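Local structure of succinate-semialdehyde dehydrogenase (4ITA) at residues A[155-158]-A[159-163]; A[132-135]-A[136-139]; A[185-188]-A[189-193]. The protein probably oxidises succinic semialdehyde to succinate as a member of the aldehyde dehydrogenase family, and binds NADPH in its Rossmann-fold nucleotide pocket. All coordinates share one frame; numbering follows the deposited sequence.

Interaction 1 (A[155-158]-A[159-163]); sequences LKHA and SNVPQ. With NDP (NADPH dihydro-nicotinamide-adenine-dinucleotide phosphate), chain C.
The loop that opens the crossover of the beta-alpha-beta unit 152-156, 162-175, 182-185 brings Lys156 and Ser159 together around the 2'-phosphate of NADPH. Lys156 NZ gives a hydrogen bond of 2.8 Å to O1X of the phosphate, and Ser159 OG gives one of 2.7 Å to the same oxygen. The Ser159 backbone takes a second oxygen, with N to O3X at 2.9 Å and an N-H...O angle of 168°. With chi1 at -179°, CG of Lys156 is trans to the backbone N, and bends at chi2 and chi4 swing the chain round until NZ also bonds His157 O at 2.9 Å; Ile187 O is a further acceptor. Next along the chain, a type I turn from Ala158 to Val161 is closed by Val161 N to Ala158 O at 3.2 Å. Val161, the N-cap residue, sets CG2 over the His157 ring, 3.5 Å from its centroid, a CH-pi contact. The rotation of that ring is fixed by Ala158 N, bonded to ND1 at 2.9 Å, and by Pro135 O, bonded to NE2. Bonds from a lysine, a hydroxyl and a backbone amide thus recognise the 2'-phosphate, consistent with a preference for NADP over NAD.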
loop_
_atom_site.group_PDB
_atom_site.type_symbol
_atom_site.label_atom_id
_atom_site.label_comp_id
_atom_site.label_asym_id
_atom_site.label_seq_id
_atom_site.Cartn_x
_atom_site.Cartn_y
_atom_site.Cartn_z
ATOM N N LEU A 155 1.580 13.790 14.213
ATOM C CA LEU A 155 1.913 12.619 15.016
ATOM C C LEU A 155 0.933 12.440 16.161
ATOM O O LEU A 155 0.753 13.351 16.971
ATOM C CB LEU A 155 3.310 12.782 15.608
ATOM C CG LEU A 155 3.715 11.811 16.722
ATOM C CD1 LEU A 155 3.836 10.373 16.229
ATOM C CD2 LEU A 155 5.010 12.270 17.395
ATOM N N LYS A 156 0.309 11.271 16.233
ATOM C CA LYS A 156 -0.393 10.848 17.436
ATOM C C LYS A 156 0.480 9.792 18.089
ATOM O O LYS A 156 0.561 8.646 17.631
ATOM C CB LYS A 156 -1.793 10.305 17.116
ATOM C CG LYS A 156 -2.593 9.876 18.350
ATOM C CD LYS A 156 -2.538 8.363 18.620
ATOM C CE LYS A 156 -3.357 7.970 19.858
ATOM N NZ LYS A 156 -2.728 8.414 21.143
ATOM N N HIS A 157 1.187 10.199 19.136
ATOM C CA HIS A 157 2.060 9.293 19.861
ATOM C C HIS A 157 1.253 8.587 20.945
ATOM O O HIS A 157 0.099 8.930 21.216
ATOM C CB HIS A 157 3.246 10.061 20.466
ATOM C CG HIS A 157 4.537 9.302 20.436
ATOM N ND1 HIS A 157 4.594 7.927 20.514
ATOM C CD2 HIS A 157 5.818 9.730 20.330
ATOM C CE1 HIS A 157 5.857 7.539 20.456
ATOM N NE2 HIS A 157 6.620 8.613 20.347
ATOM N N ALA A 158 1.872 7.596 21.569
ATOM C CA ALA A 158 1.236 6.874 22.659
ATOM C C ALA A 158 0.953 7.836 23.812
ATOM O O ALA A 158 1.713 8.780 24.048
ATOM C CB ALA A 158 2.140 5.750 23.112
ATOM N N SER A 159 -0.128 7.581 24.542
ATOM C CA SER A 159 -0.577 8.506 25.579
ATOM C C SER A 159 0.336 8.580 26.795
ATOM O O SER A 159 0.221 9.508 27.602
ATOM C CB SER A 159 -2.001 8.159 26.014
ATOM O OG SER A 159 -2.936 8.539 25.028
ATOM N N ASN A 160 1.233 7.608 26.926
ATOM C CA ASN A 160 2.173 7.571 28.039
ATOM C C ASN A 160 3.550 8.146 27.710
ATOM O O ASN A 160 4.431 8.166 28.562
ATOM C CB ASN A 160 2.321 6.143 28.563
ATOM C CG ASN A 160 2.839 5.187 27.507
ATOM O OD1 ASN A 160 2.481 5.290 26.335
ATOM N ND2 ASN A 160 3.687 4.246 27.916
ATOM N N VAL A 161 3.742 8.628 26.485
ATOM C CA VAL A 161 4.995 9.327 26.169
ATOM C C VAL A 161 4.809 10.765 25.647
ATOM O O VAL A 161 5.429 11.156 24.647
ATOM C CB VAL A 161 5.926 8.490 25.234
ATOM C CG1 VAL A 161 6.395 7.232 25.941
ATOM C CG2 VAL A 161 5.229 8.134 23.925
ATOM N N PRO A 162 3.985 11.574 26.340
ATOM C CA PRO A 162 3.763 12.942 25.854
ATOM C C PRO A 162 5.035 13.793 25.835
ATOM O O PRO A 162 5.200 14.594 24.918
ATOM C CB PRO A 162 2.733 13.504 26.852
ATOM C CG PRO A 162 2.945 12.718 28.091
ATOM C CD PRO A 162 3.293 11.340 27.621
ATOM N N GLN A 163 5.922 13.641 26.813
ATOM C CA GLN A 163 7.151 14.429 26.788
ATOM C C GLN A 163 8.062 14.049 25.624
ATOM O O GLN A 163 8.698 14.916 25.026
ATOM C CB GLN A 163 7.903 14.349 28.116
ATOM C CG GLN A 163 7.130 14.935 29.285
ATOM C CD GLN A 163 7.961 14.972 30.548
ATOM O OE1 GLN A 163 9.075 15.501 30.556
ATOM N NE2 GLN A 163 7.432 14.397 31.621
HETATM P PA NDP C . -1.016 -0.121 20.933
HETATM O O1A NDP C . -1.487 -0.607 19.593
HETATM O O2A NDP C . -1.895 -0.288 22.141
HETATM O O5B NDP C . -0.675 1.438 20.811
HETATM C C5B NDP C . 0.126 1.962 19.745
HETATM C C4B NDP C . -0.396 3.324 19.295
HETATM O O4B NDP C . -1.699 3.154 18.729
HETATM C C3B NDP C . -0.582 4.313 20.439
HETATM O O3B NDP C . -0.371 5.640 19.937
HETATM C C2B NDP C . -2.045 4.140 20.798
HETATM O O2B NDP C . -2.617 5.279 21.428
HETATM C C1B NDP C . -2.628 3.992 19.420
HETATM N N9A NDP C . -3.923 3.299 19.356
HETATM C C8A NDP C . -4.347 2.245 20.082
HETATM N N7A NDP C . -5.591 1.879 19.690
HETATM C C5A NDP C . -5.953 2.695 18.687
HETATM C C6A NDP C . -7.127 2.871 17.817
HETATM N N6A NDP C . -8.192 2.056 17.950
HETATM N N1A NDP C . -7.082 3.859 16.903
HETATM C C2A NDP C . -6.024 4.669 16.759
HETATM N N3A NDP C . -4.923 4.574 17.519
HETATM C C4A NDP C . -4.847 3.623 18.471
HETATM O O3 NDP C . 0.435 -0.835 21.106
HETATM P PN NDP C . 1.261 -1.389 22.390
HETATM O O1N NDP C . 0.359 -2.107 23.369
HETATM O O2N NDP C . 2.162 -0.277 22.853
HETATM O O5D NDP C . 2.179 -2.509 21.685
HETATM C C5D NDP C . 3.177 -2.136 20.745
HETATM C C4D NDP C . 3.050 -2.993 19.498
HETATM O O4D NDP C . 3.757 -2.376 18.412
HETATM C C3D NDP C . 3.656 -4.372 19.661
HETATM O O3D NDP C . 2.804 -5.359 19.070
HETATM C C2D NDP C . 4.972 -4.214 18.925
HETATM O O2D NDP C . 5.476 -5.487 18.516
HETATM C C1D NDP C . 4.565 -3.351 17.748
HETATM N N1N NDP C . 5.754 -2.745 17.133
HETATM C C2N NDP C . 5.916 -2.772 15.800
HETATM C C3N NDP C . 7.191 -2.642 15.251
HETATM C C7N NDP C . 7.409 -2.635 13.767
HETATM O O7N NDP C . 8.151 -1.779 13.291
HETATM N N7N NDP C . 6.808 -3.546 13.006
HETATM C C4N NDP C . 8.408 -2.515 16.137
HETATM C C5N NDP C . 8.011 -2.017 17.448
HETATM C C6N NDP C . 6.699 -2.153 17.894
HETATM P P2B NDP C . -2.851 5.335 23.016
HETATM O O1X NDP C . -3.478 6.688 23.191
HETATM O O2X NDP C . -3.789 4.202 23.358
HETATM O O3X NDP C . -1.519 5.224 23.692
#

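Interaction 2 (A[132-135]-A[136-139]); sequences WNFP and FWQV. With NDP (NADPH dihydro-nicotinamide-adenine-dinucleotide phosphate), chain C; EDO (1,2-ethanediol), chain R.
Phe134 and Gln138 are joined through the backbone: Gln138 N donates to Phe134 O at 3.1 Å with an N-H...O angle of 163°, an i to i+4 bond that leads the loop into helix 137-149. The chain turns tightly here, the CA atoms of Phe134 and Trp137 being 5.5 Å apart. Gln138 bends at chi2 (-83°), which folds its amide back beside Phe134; NE2 comes to 3.4 Å from Phe134 CD1, and the ring and amide planes are 64° apart. Next to this pair, Phe134 CB sits 4.1 Å from Trp137 CD1 at the indole edge. The WNFP sequence is the familiar signature loop of aldehyde dehydrogenases, and in relatives its asparagine lines the oxyanion hole. In this structure Asn133 lies against the dihydronicotinamide: ND2 is 3.2 Å from C5N of the ring and is bonded to Gln262 O, whereas OD1 is buried with no partner in the model. Gln138 NE2 approaches the same carbon, C5N, at 3.3 Å. A 1,2-ethanediol, probably from the crystallisation liquor, lies over one face of the Phe134 ring; its O2 meets Trp137 NE1 in the indole plane at 3.2 Å, and Gln138 NE2 adds a weak bond to that oxygen.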
loop_
_atom_site.group_PDB
_atom_site.type_symbol
_atom_site.label_atom_id
_atom_site.label_comp_id
_atom_site.label_asym_id
_atom_site.label_seq_id
_atom_site.Cartn_x
_atom_site.Cartn_y
_atom_site.Cartn_z
ATOM N N TRP A 132 4.844 3.458 22.357
ATOM C CA TRP A 132 5.777 3.923 23.370
ATOM C C TRP A 132 7.112 3.176 23.385
ATOM O O TRP A 132 8.031 3.619 24.055
ATOM C CB TRP A 132 5.141 3.897 24.772
ATOM C CG TRP A 132 4.475 2.591 25.113
ATOM C CD1 TRP A 132 3.132 2.349 25.146
ATOM C CD2 TRP A 132 5.114 1.348 25.459
ATOM N NE1 TRP A 132 2.893 1.046 25.493
ATOM C CE2 TRP A 132 4.088 0.408 25.683
ATOM C CE3 TRP A 132 6.443 0.946 25.611
ATOM C CZ2 TRP A 132 4.355 -0.918 26.041
ATOM C CZ3 TRP A 132 6.706 -0.382 25.955
ATOM C CH2 TRP A 132 5.666 -1.292 26.166
ATOM N N ASN A 133 7.239 2.051 22.680
ATOM C CA ASN A 133 8.419 1.210 22.920
ATOM C C ASN A 133 9.742 1.754 22.389
ATOM O O ASN A 133 10.788 1.537 22.998
ATOM C CB ASN A 133 8.187 -0.262 22.543
ATOM C CG ASN A 133 8.102 -0.492 21.057
ATOM O OD1 ASN A 133 7.668 0.373 20.292
ATOM N ND2 ASN A 133 8.518 -1.680 20.630
ATOM N N PHE A 134 9.693 2.470 21.270
ATOM C CA PHE A 134 10.865 3.183 20.766
ATOM C C PHE A 134 10.371 4.577 20.437
ATOM O O PHE A 134 10.134 4.908 19.273
ATOM C CB PHE A 134 11.468 2.497 19.534
ATOM C CG PHE A 134 12.079 1.152 19.831
ATOM C CD1 PHE A 134 11.355 -0.014 19.633
ATOM C CD2 PHE A 134 13.374 1.059 20.309
ATOM C CE1 PHE A 134 11.920 -1.259 19.907
ATOM C CE2 PHE A 134 13.948 -0.185 20.586
ATOM C CZ PHE A 134 13.214 -1.340 20.385
ATOM N N PRO A 135 10.186 5.397 21.477
ATOM C CA PRO A 135 9.406 6.630 21.335
ATOM C C PRO A 135 10.083 7.719 20.508
ATOM O O PRO A 135 9.391 8.638 20.068
ATOM C CB PRO A 135 9.194 7.078 22.786
ATOM C CG PRO A 135 10.387 6.528 23.518
ATOM C CD PRO A 135 10.702 5.213 22.847
ATOM N N PHE A 136 11.399 7.629 20.303
ATOM C CA PHE A 136 12.098 8.531 19.384
ATOM C C PHE A 136 12.331 7.862 18.033
ATOM O O PHE A 136 11.958 8.405 16.991
ATOM C CB PHE A 136 13.448 8.978 19.969
ATOM C CG PHE A 136 13.374 10.223 20.819
ATOM C CD1 PHE A 136 12.553 10.271 21.939
ATOM C CD2 PHE A 136 14.151 11.333 20.516
ATOM C CE1 PHE A 136 12.497 11.412 22.732
ATOM C CE2 PHE A 136 14.102 12.476 21.303
ATOM C CZ PHE A 136 13.271 12.515 22.409
ATOM N N TRP A 137 12.946 6.684 18.050
ATOM C CA TRP A 137 13.344 6.010 16.820
ATOM C C TRP A 137 12.189 5.769 15.856
ATOM O O TRP A 137 12.317 6.039 14.673
ATOM C CB TRP A 137 14.089 4.700 17.137
ATOM C CG TRP A 137 14.111 3.699 16.015
ATOM C CD1 TRP A 137 13.464 2.497 15.981
ATOM C CD2 TRP A 137 14.811 3.816 14.775
ATOM N NE1 TRP A 137 13.719 1.861 14.791
ATOM C CE2 TRP A 137 14.545 2.649 14.031
ATOM C CE3 TRP A 137 15.646 4.792 14.219
ATOM C CZ2 TRP A 137 15.079 2.434 12.759
ATOM C CZ3 TRP A 137 16.174 4.578 12.953
ATOM C CH2 TRP A 137 15.883 3.412 12.238
ATOM N N GLN A 138 11.058 5.272 16.339
ATOM C CA GLN A 138 9.973 4.988 15.401
ATOM C C GLN A 138 9.426 6.263 14.777
ATOM O O GLN A 138 8.978 6.260 13.625
ATOM C CB GLN A 138 8.839 4.221 16.069
ATOM C CG GLN A 138 9.265 3.015 16.883
ATOM C CD GLN A 138 9.464 1.797 16.030
ATOM O OE1 GLN A 138 9.280 1.853 14.820
ATOM N NE2 GLN A 138 9.825 0.678 16.649
ATOM N N VAL A 139 9.452 7.354 15.532
ATOM C CA VAL A 139 9.019 8.636 14.994
ATOM C C VAL A 139 9.972 9.112 13.897
ATOM O O VAL A 139 9.534 9.460 12.798
ATOM C CB VAL A 139 8.872 9.707 16.090
ATOM C CG1 VAL A 139 8.520 11.052 15.469
ATOM C CG2 VAL A 139 7.804 9.290 17.112
HETATM P PA NDP C . -1.016 -0.121 20.933
HETATM O O1A NDP C . -1.487 -0.607 19.593
HETATM O O2A NDP C . -1.895 -0.288 22.141
HETATM O O5B NDP C . -0.675 1.438 20.811
HETATM C C5B NDP C . 0.126 1.962 19.745
HETATM C C4B NDP C . -0.396 3.324 19.295
HETATM O O4B NDP C . -1.699 3.154 18.729
HETATM C C3B NDP C . -0.582 4.313 20.439
HETATM O O3B NDP C . -0.371 5.640 19.937
HETATM C C2B NDP C . -2.045 4.140 20.798
HETATM O O2B NDP C . -2.617 5.279 21.428
HETATM C C1B NDP C . -2.628 3.992 19.420
HETATM N N9A NDP C . -3.923 3.299 19.356
HETATM C C8A NDP C . -4.347 2.245 20.082
HETATM N N7A NDP C . -5.591 1.879 19.690
HETATM C C5A NDP C . -5.953 2.695 18.687
HETATM C C6A NDP C . -7.127 2.871 17.817
HETATM N N6A NDP C . -8.192 2.056 17.950
HETATM N N1A NDP C . -7.082 3.859 16.903
HETATM C C2A NDP C . -6.024 4.669 16.759
HETATM N N3A NDP C . -4.923 4.574 17.519
HETATM C C4A NDP C . -4.847 3.623 18.471
HETATM O O3 NDP C . 0.435 -0.835 21.106
HETATM P PN NDP C . 1.261 -1.389 22.390
HETATM O O1N NDP C . 0.359 -2.107 23.369
HETATM O O2N NDP C . 2.162 -0.277 22.853
HETATM O O5D NDP C . 2.179 -2.509 21.685
HETATM C C5D NDP C . 3.177 -2.136 20.745
HETATM C C4D NDP C . 3.050 -2.993 19.498
HETATM O O4D NDP C . 3.757 -2.376 18.412
HETATM C C3D NDP C . 3.656 -4.372 19.661
HETATM O O3D NDP C . 2.804 -5.359 19.070
HETATM C C2D NDP C . 4.972 -4.214 18.925
HETATM O O2D NDP C . 5.476 -5.487 18.516
HETATM C C1D NDP C . 4.565 -3.351 17.748
HETATM N N1N NDP C . 5.754 -2.745 17.133
HETATM C C2N NDP C . 5.916 -2.772 15.800
HETATM C C3N NDP C . 7.191 -2.642 15.251
HETATM C C7N NDP C . 7.409 -2.635 13.767
HETATM O O7N NDP C . 8.151 -1.779 13.291
HETATM N N7N NDP C . 6.808 -3.546 13.006
HETATM C C4N NDP C . 8.408 -2.515 16.137
HETATM C C5N NDP C . 8.011 -2.017 17.448
HETATM C C6N NDP C . 6.699 -2.153 17.894
HETATM P P2B NDP C . -2.851 5.335 23.016
HETATM O O1X NDP C . -3.478 6.688 23.191
HETATM O O2X NDP C . -3.789 4.202 23.358
HETATM O O3X NDP C . -1.519 5.224 23.692
HETATM C C1 EDO R . 13.469 -1.745 16.693
HETATM O O1 EDO R . 14.563 -1.634 15.780
HETATM C C2 EDO R . 12.183 -1.957 15.904
HETATM O O2 EDO R . 11.913 -0.800 15.097
#

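Interaction 3 (A[185-188]-A[189-193]); sequences LLIG and ASQVE. With NDP (NADPH dihydro-nicotinamide-adenine-dinucleotide phosphate), chain C; EDO (1,2-ethanediol), chain H.
The Gln191 carboxamide is covered on one face by Ile187, whose CB and CG2 stand above it; CB is 3.7 Å from Gln191 CD. At the oxygen end of this flat group, Gly188 N bonds OE1 at 2.8 Å, tilted 18° from the carbonyl plane. At the nitrogen end, NE2 donates to O1 of a 1,2-ethanediol at 2.8 Å and also to Leu22 O of the chain. A second flat group, the adenine of NADPH, has Ala189 CB over one face, 3.6 Å from C5A. Val192 comes to the rim of the base from that same side and meets it obliquely, CG2 lying 3.8 Å from C2A.

Between the two groups the chain runs from strand 182-185, part of the Rossmann-type nucleotide-binding domain, through a loop into helix 192-197; Ala189 and Val192 make it part of the adenine side of the NADPH pocket. Gly188 and Gln191 are doubly bonded there: the glycine amide donates a hydrogen bond to the side-chain oxygen, and Gln191 N donates one to Gly188 O at 3.0 Å, well above the carbonyl plane. The Gln191 side chain, with CG turned away from its own carbonyl carbon (chi1 -53°) and extended beyond that atom, lies back along the loop, which places OE1 at the glycine amide. On the outer side, Ser190 OG shares a hydrogen bond of 2.9 Å with O2 of the same diol, probably a crystallisation additive, so that one small molecule spans Ser190 and Gln191.

With both ends of its amide bonded and one face packed against Ile187, the Gln191 group is fixed in rotation, and the reciprocal pair with Gly188 ties the loop to the residues leading into helix 192-197. Adenine is met by aliphatic carbons of Ala189 and Val192, a contact of dispersion and apolar burial in which neither side chain can hydrogen-bond to the base.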
loop_
_atom_site.group_PDB
_atom_site.type_symbol
_atom_site.label_atom_id
_atom_site.label_comp_id
_atom_site.label_asym_id
_atom_site.label_seq_id
_atom_site.Cartn_x
_atom_site.Cartn_y
_atom_site.Cartn_z
ATOM N N LEU A 185 0.303 15.828 18.071
ATOM C CA LEU A 185 -1.073 15.930 18.551
ATOM C C LEU A 185 -1.194 15.185 19.860
ATOM O O LEU A 185 -1.102 13.952 19.892
ATOM C CB LEU A 185 -2.058 15.343 17.534
ATOM C CG LEU A 185 -1.948 15.840 16.091
ATOM C CD1 LEU A 185 -3.007 15.169 15.230
ATOM C CD2 LEU A 185 -2.081 17.354 16.009
ATOM N N LEU A 186 -1.405 15.922 20.948
ATOM C CA LEU A 186 -1.663 15.295 22.241
ATOM C C LEU A 186 -3.122 14.871 22.269
ATOM O O LEU A 186 -3.987 15.607 22.739
ATOM C CB LEU A 186 -1.335 16.247 23.395
ATOM C CG LEU A 186 0.149 16.608 23.539
ATOM C CD1 LEU A 186 0.351 17.460 24.801
ATOM C CD2 LEU A 186 1.039 15.375 23.564
ATOM N N ILE A 187 -3.391 13.696 21.709
ATOM C CA ILE A 187 -4.752 13.188 21.585
ATOM C C ILE A 187 -4.800 11.703 21.890
ATOM O O ILE A 187 -3.788 11.001 21.763
ATOM C CB ILE A 187 -5.341 13.441 20.170
ATOM C CG1 ILE A 187 -4.565 12.674 19.085
ATOM C CG2 ILE A 187 -5.414 14.941 19.872
ATOM C CD1 ILE A 187 -5.157 12.816 17.680
ATOM N N GLY A 188 -5.974 11.234 22.293
ATOM C CA GLY A 188 -6.173 9.832 22.605
ATOM C C GLY A 188 -6.572 9.029 21.386
ATOM O O GLY A 188 -6.832 9.574 20.307
ATOM N N ALA A 189 -6.649 7.714 21.569
ATOM C CA ALA A 189 -6.983 6.815 20.473
ATOM C C ALA A 189 -8.335 7.132 19.832
ATOM O O ALA A 189 -8.489 7.026 18.611
ATOM C CB ALA A 189 -6.935 5.354 20.944
ATOM N N SER A 190 -9.310 7.541 20.644
ATOM C CA SER A 190 -10.653 7.841 20.132
ATOM C C SER A 190 -10.695 9.056 19.207
ATOM O O SER A 190 -11.678 9.271 18.497
ATOM C CB SER A 190 -11.644 8.054 21.281
ATOM O OG SER A 190 -11.334 9.236 22.004
ATOM N N GLN A 191 -9.623 9.844 19.211
ATOM C CA GLN A 191 -9.601 11.102 18.478
ATOM C C GLN A 191 -8.963 10.959 17.103
ATOM O O GLN A 191 -8.973 11.892 16.299
ATOM C CB GLN A 191 -8.855 12.151 19.298
ATOM C CG GLN A 191 -9.393 12.289 20.714
ATOM C CD GLN A 191 -8.816 13.474 21.443
ATOM O OE1 GLN A 191 -7.880 13.339 22.225
ATOM N NE2 GLN A 191 -9.400 14.646 21.216
ATOM N N VAL A 192 -8.407 9.788 16.838
ATOM C CA VAL A 192 -7.710 9.535 15.578
ATOM C C VAL A 192 -8.670 9.493 14.380
ATOM O O VAL A 192 -8.329 9.929 13.277
ATOM C CB VAL A 192 -6.887 8.240 15.681
ATOM C CG1 VAL A 192 -6.307 7.846 14.329
ATOM C CG2 VAL A 192 -5.774 8.427 16.695
ATOM N N GLU A 193 -9.882 8.985 14.602
ATOM C CA GLU A 193 -10.857 8.894 13.520
ATOM C C GLU A 193 -11.100 10.253 12.842
ATOM O O GLU A 193 -11.171 10.334 11.611
ATOM C CB GLU A 193 -12.167 8.272 14.032
ATOM C CG GLU A 193 -13.293 8.232 13.001
ATOM C CD GLU A 193 -14.482 7.394 13.443
ATOM O OE1 GLU A 193 -14.370 6.650 14.436
ATOM O OE2 GLU A 193 -15.519 7.474 12.768
HETATM P PA NDP C . -1.016 -0.121 20.933
HETATM O O1A NDP C . -1.487 -0.607 19.593
HETATM O O2A NDP C . -1.895 -0.288 22.141
HETATM O O5B NDP C . -0.675 1.438 20.811
HETATM C C5B NDP C . 0.126 1.962 19.745
HETATM C C4B NDP C . -0.396 3.324 19.295
HETATM O O4B NDP C . -1.699 3.154 18.729
HETATM C C3B NDP C . -0.582 4.313 20.439
HETATM O O3B NDP C . -0.371 5.640 19.937
HETATM C C2B NDP C . -2.045 4.140 20.798
HETATM O O2B NDP C . -2.617 5.279 21.428
HETATM C C1B NDP C . -2.628 3.992 19.420
HETATM N N9A NDP C . -3.923 3.299 19.356
HETATM C C8A NDP C . -4.347 2.245 20.082
HETATM N N7A NDP C . -5.591 1.879 19.690
HETATM C C5A NDP C . -5.953 2.695 18.687
HETATM C C6A NDP C . -7.127 2.871 17.817
HETATM N N6A NDP C . -8.192 2.056 17.950
HETATM N N1A NDP C . -7.082 3.859 16.903
HETATM C C2A NDP C . -6.024 4.669 16.759
HETATM N N3A NDP C . -4.923 4.574 17.519
HETATM C C4A NDP C . -4.847 3.623 18.471
HETATM O O3 NDP C . 0.435 -0.835 21.106
HETATM P PN NDP C . 1.261 -1.389 22.390
HETATM O O1N NDP C . 0.359 -2.107 23.369
HETATM O O2N NDP C . 2.162 -0.277 22.853
HETATM O O5D NDP C . 2.179 -2.509 21.685
HETATM C C5D NDP C . 3.177 -2.136 20.745
HETATM C C4D NDP C . 3.050 -2.993 19.498
HETATM O O4D NDP C . 3.757 -2.376 18.412
HETATM C C3D NDP C . 3.656 -4.372 19.661
HETATM O O3D NDP C . 2.804 -5.359 19.070
HETATM C C2D NDP C . 4.972 -4.214 18.925
HETATM O O2D NDP C . 5.476 -5.487 18.516
HETATM C C1D NDP C . 4.565 -3.351 17.748
HETATM N N1N NDP C . 5.754 -2.745 17.133
HETATM C C2N NDP C . 5.916 -2.772 15.800
HETATM C C3N NDP C . 7.191 -2.642 15.251
HETATM C C7N NDP C . 7.409 -2.635 13.767
HETATM O O7N NDP C . 8.151 -1.779 13.291
HETATM N N7N NDP C . 6.808 -3.546 13.006
HETATM C C4N NDP C . 8.408 -2.515 16.137
HETATM C C5N NDP C . 8.011 -2.017 17.448
HETATM C C6N NDP C . 6.699 -2.153 17.894
HETATM P P2B NDP C . -2.851 5.335 23.016
HETATM O O1X NDP C . -3.478 6.688 23.191
HETATM O O2X NDP C . -3.789 4.202 23.358
HETATM O O3X NDP C . -1.519 5.224 23.692
HETATM C C1 EDO H . -13.170 13.927 20.565
HETATM O O1 EDO H . -11.880 14.213 20.004
HETATM C C2 EDO H . -13.413 12.425 20.549
HETATM O O2 EDO H . -12.592 11.781 21.530
#

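All three contacts border the NADPH pocket, spread along the cofactor: interaction 3 meets the adenine, interaction 1 the 2'-phosphate and interaction 2 the nicotinamide end. Interaction 1 lies between the others, its centre 10 Å from each, whereas the centres of interactions 2 and 3 are 17 Å apart and their nearest atoms about 10 Å. Toward 132-139 the join is His157 NE2 to Pro135 O at 2.8 Å. Toward 185-193 it is double: Leu185 N to Leu155 O at 2.7 Å, pairing parallel strands, and Lys156 NZ to Ile187 O at 2.9 Å. The lysine that binds the phosphate is thus also gripped by the loop of interaction 3.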